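Local coordinates for fructooligosaccharide ABC transporter substrate-binding protein FusA (Streptococcus pneumoniae, PDB 5G5Y), which captures short- and long-chain fructooligosaccharides, favouring tetrasaccharides and larger, for import by the FusABC-MsmK transporter of which it is part, at residues 74-78 and 79-83; 232-235 and 236-239. All blocks are in the same frame, centred on the assembly; numbering follows the deposited sequence.

Overall arrangement
Interactions 1 and 2 are both local contacts, one at a helix end and one along a helix, and they lie on opposite sides of the chain's centre, their own centres about 51 Å apart. Each is partly buried; interaction 1 combines apolar side chains with backbone polar atoms, whereas interaction 2 has an apolar face and a charged one. In 74-83 the helix 69-77 stops, and the contact is made mainly by backbone bonds, a glycine and apolar side chains that turn the chain toward strand 310-312. In 232-239 the last two turns of helix 225-239 stay helical, so regular backbone bonds are joined by an aromatic-aliphatic cluster facing helix 157-169 and an arginine-glutamate salt bridge.

Interaction 1: 74-78 and 79-83; sequences NWAKK and GVIIP
Trp75 O receives the backbone N of Val80 at 2.8 Å while Ala76 O receives that of Gly79 at 3.0 Å: the 6→1 and 5→2 pair of bonds, the second enclosed by the first in sequence, of the Schellman motif that ends helix 69-77. The Val80 bond lies in the carbonyl plane of Trp75, but Gly79 N approaches Ala76 O from above the carbonyl plane, 68° out of it, and so not on a lone pair. Gly79 has a phi of 71°, a value glycine reaches easily because it has no CB to collide with the preceding carbonyl. A further, weak bond from Ile81 N also ends on Trp75 O, so this one oxygen gathers the loop as it leaves the helix.

The side chains add the apolar contact that accompanies this type of cap, between the residue just after the glycine and the one in the helix's last turn. Val80 CB rests 4.0 Å from Trp75 CB, the apolar pair that flanks the cap. Ile81 reinforces this: its chi1 of 63° sets CG1 in the crowded position between backbone N and carbonyl carbon, and from there CG1 presses against Trp75 CB at 3.8 Å and reaches the backbone N of Ala76. The indole leads away from the turn, approached obliquely by Val80 CG1 and Ile81 CG2, and packs on helix 45-55 through Arg49, Asn50 and Ile53, a buried site suited to a large flat ring. Val80 also touches Ile53. Beyond the turn, Ile81 packs on Val311 and the backbone of Ile82 bonds to Ile312, so the cap passes the chain from the helix to strand 310-312. A water bridges the two segments, donating one hydrogen bond to Ala76 O and another to Ile81 O, each 2.8 Å.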
# COMPACT_ATOMS: atom_id res chain seq x y z
N ASN A 74 18.20 -2.57 15.39
CA ASN A 74 18.49 -2.55 16.81
C ASN A 74 18.51 -3.97 17.38
O ASN A 74 19.46 -4.33 18.07
CB ASN A 74 17.47 -1.71 17.56
CG ASN A 74 17.81 -0.24 17.55
OD1 ASN A 74 18.99 0.16 17.44
ND2 ASN A 74 16.77 0.60 17.65
N TRP A 75 17.50 -4.77 17.05
CA TRP A 75 17.42 -6.13 17.60
C TRP A 75 18.57 -7.01 17.13
O TRP A 75 19.09 -7.83 17.91
CB TRP A 75 16.11 -6.81 17.26
CG TRP A 75 14.93 -6.16 17.83
CD1 TRP A 75 14.89 -5.32 18.92
CD2 TRP A 75 13.57 -6.27 17.36
NE1 TRP A 75 13.59 -4.91 19.14
CE2 TRP A 75 12.77 -5.47 18.20
CE3 TRP A 75 12.97 -6.93 16.28
CZ2 TRP A 75 11.38 -5.34 18.03
CZ3 TRP A 75 11.60 -6.83 16.12
CH2 TRP A 75 10.81 -6.03 16.98
N ALA A 76 18.95 -6.86 15.87
CA ALA A 76 20.11 -7.57 15.31
C ALA A 76 21.40 -7.17 16.01
O ALA A 76 22.17 -8.04 16.47
CB ALA A 76 20.23 -7.31 13.82
N LYS A 77 21.61 -5.86 16.13
CA LYS A 77 22.80 -5.29 16.78
C LYS A 77 22.95 -5.76 18.24
O LYS A 77 24.04 -6.14 18.68
CB LYS A 77 22.71 -3.77 16.73
CG LYS A 77 23.97 -3.02 17.04
CD LYS A 77 23.69 -1.51 17.06
CE LYS A 77 24.99 -0.71 17.01
NZ LYS A 77 26.10 -1.32 17.82
N LYS A 78 21.83 -5.76 18.98
CA LYS A 78 21.81 -6.27 20.35
C LYS A 78 21.75 -7.80 20.48
O LYS A 78 21.77 -8.29 21.58
CB LYS A 78 20.64 -5.67 21.11
CG LYS A 78 20.70 -4.14 21.21
CD LYS A 78 19.51 -3.59 22.00
CE LYS A 78 18.76 -2.45 21.30
NZ LYS A 78 19.22 -1.08 21.65
N GLY A 79 21.67 -8.55 19.38
CA GLY A 79 21.58 -10.01 19.44
C GLY A 79 20.25 -10.55 19.95
O GLY A 79 20.18 -11.69 20.39
N VAL A 80 19.18 -9.76 19.90
CA VAL A 80 17.83 -10.25 20.25
C VAL A 80 17.30 -11.23 19.18
O VAL A 80 16.71 -12.28 19.51
CB VAL A 80 16.87 -9.07 20.46
CG1 VAL A 80 15.42 -9.51 20.57
CG2 VAL A 80 17.31 -8.28 21.70
N ILE A 81 17.57 -10.91 17.92
CA ILE A 81 17.15 -11.76 16.81
C ILE A 81 18.39 -12.24 16.11
O ILE A 81 19.42 -11.60 16.21
CB ILE A 81 16.18 -11.06 15.83
CG1 ILE A 81 16.80 -9.84 15.11
CG2 ILE A 81 14.92 -10.66 16.59
CD1 ILE A 81 15.91 -9.18 14.08
N ILE A 82 18.26 -13.31 15.33
CA ILE A 82 19.39 -13.91 14.64
C ILE A 82 19.28 -13.80 13.12
O ILE A 82 18.15 -13.67 12.57
CB ILE A 82 19.56 -15.39 15.03
CG1 ILE A 82 18.35 -16.25 14.58
CG2 ILE A 82 19.76 -15.48 16.54
CD1 ILE A 82 18.61 -17.75 14.58
N PRO A 83 20.44 -13.86 12.42
CA PRO A 83 20.39 -14.00 10.98
C PRO A 83 19.83 -15.36 10.57
O PRO A 83 20.11 -16.37 11.22
CB PRO A 83 21.86 -13.85 10.54
CG PRO A 83 22.62 -13.40 11.73
CD PRO A 83 21.83 -13.84 12.93
O HOH W 1 21.96 -10.63 15.51

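Interaction 2: 232-235 and 236-239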
# COMPACT_ATOMS: atom_id res chain seq x y z
N LYS A 232 -0.32 25.25 -10.17
CA LYS A 232 -0.97 26.39 -10.82
C LYS A 232 -2.33 25.97 -11.37
O LYS A 232 -3.27 26.75 -11.34
CB LYS A 232 -0.09 26.98 -11.90
CG LYS A 232 1.10 27.70 -11.30
CD LYS A 232 2.03 28.20 -12.38
CE LYS A 232 1.43 29.41 -13.06
NZ LYS A 232 2.50 30.27 -13.63
N PHE A 233 -2.44 24.71 -11.80
CA PHE A 233 -3.73 24.20 -12.29
C PHE A 233 -4.77 24.10 -11.15
O PHE A 233 -5.90 24.58 -11.29
CB PHE A 233 -3.56 22.83 -12.99
CG PHE A 233 -4.86 22.21 -13.41
CD1 PHE A 233 -5.56 22.71 -14.51
CD2 PHE A 233 -5.39 21.13 -12.72
CE1 PHE A 233 -6.78 22.17 -14.88
CE2 PHE A 233 -6.62 20.57 -13.11
CZ PHE A 233 -7.30 21.07 -14.19
N ILE A 234 -4.37 23.52 -10.01
CA ILE A 234 -5.29 23.39 -8.90
C ILE A 234 -5.67 24.83 -8.40
O ILE A 234 -6.84 25.08 -8.06
CB ILE A 234 -4.72 22.52 -7.76
CG1 ILE A 234 -4.34 21.10 -8.27
CG2 ILE A 234 -5.74 22.40 -6.62
CD1 ILE A 234 -5.46 20.32 -8.92
N ARG A 235 -4.69 25.73 -8.38
CA ARG A 235 -4.98 27.17 -8.09
C ARG A 235 -6.07 27.79 -9.01
O ARG A 235 -6.94 28.52 -8.55
CB ARG A 235 -3.72 27.99 -8.12
CG ARG A 235 -3.93 29.50 -8.02
CD ARG A 235 -4.56 29.93 -6.72
NE ARG A 235 -4.82 31.38 -6.71
CZ ARG A 235 -5.42 32.04 -5.73
NH1 ARG A 235 -5.84 31.43 -4.64
NH2 ARG A 235 -5.63 33.35 -5.85
N GLN A 236 -5.98 27.51 -10.30
CA GLN A 236 -7.04 27.90 -11.25
C GLN A 236 -8.39 27.38 -10.83
O GLN A 236 -9.35 28.14 -10.84
CB GLN A 236 -6.75 27.40 -12.65
CG GLN A 236 -5.64 28.09 -13.40
CD GLN A 236 -5.47 27.45 -14.79
OE1 GLN A 236 -4.69 26.51 -14.96
NE2 GLN A 236 -6.23 27.92 -15.76
N LEU A 237 -8.47 26.10 -10.42
CA LEU A 237 -9.73 25.57 -9.90
C LEU A 237 -10.20 26.32 -8.69
O LEU A 237 -11.41 26.61 -8.58
CB LEU A 237 -9.65 24.07 -9.54
CG LEU A 237 -9.15 23.16 -10.63
CD1 LEU A 237 -9.18 21.69 -10.16
CD2 LEU A 237 -9.93 23.34 -11.92
N GLN A 238 -9.30 26.62 -7.76
CA GLN A 238 -9.66 27.36 -6.57
C GLN A 238 -10.21 28.75 -6.94
O GLN A 238 -11.22 29.19 -6.37
CB GLN A 238 -8.46 27.52 -5.63
CG GLN A 238 -8.70 28.35 -4.37
CD GLN A 238 -9.67 27.73 -3.39
OE1 GLN A 238 -9.98 26.53 -3.43
NE2 GLN A 238 -10.14 28.55 -2.46
N GLU A 239 -9.53 29.45 -7.85
CA GLU A 239 -9.92 30.83 -8.22
C GLU A 239 -11.30 30.84 -8.87
O GLU A 239 -12.05 31.80 -8.70
CB GLU A 239 -8.91 31.44 -9.17
CG GLU A 239 -7.58 31.81 -8.53
CD GLU A 239 -6.57 32.30 -9.56
OE1 GLU A 239 -6.92 32.43 -10.73
OE2 GLU A 239 -5.42 32.61 -9.21
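Lys232 O accepts the backbone N of Gln236 at 3.0 Å, the first of four successive i to i+4 bonds that carry helix 225-239 through both segments to its end. The aliphatic part of Gln236 lies back along this turn, with CG 3.4 Å from Lys232 O, while the Lys232 amine reaches outward to a salt bridge with Asp460.

Phe233 comes next, its ring carried off the helix toward Thr157 and Ile161. Its CE2 meets Leu237 CD1 at 4.1 Å, and the Gln236 amide stands almost perpendicular to the ring. Ile234 touches the same methyl, CD1 to CD1 at 4.2 Å. One Leu237 methyl thus touches both the ring and the isoleucine, on the helix face turned to helix 157-169 and Phe183, where apolar residues belong.

Arg235 ends the segment on the more polar side. A bend at chi2 (63°) folds its chain along the helix, and NE donates to Glu239 OE2 at 2.9 Å within a salt bridge, a bent bond (135°). OE2 is met on its anti side, the guanidinium and carboxylate planes are nearly perpendicular, and Glu239 CG lies over one guanidinium face, offset toward its rim. NH1 bonds Ile454 O. Arginine, with several donors, can serve both partners, so one guanidinium joins a carboxylate one turn on to a backbone carbonyl of helix 429-455, its charge probably shared between the two.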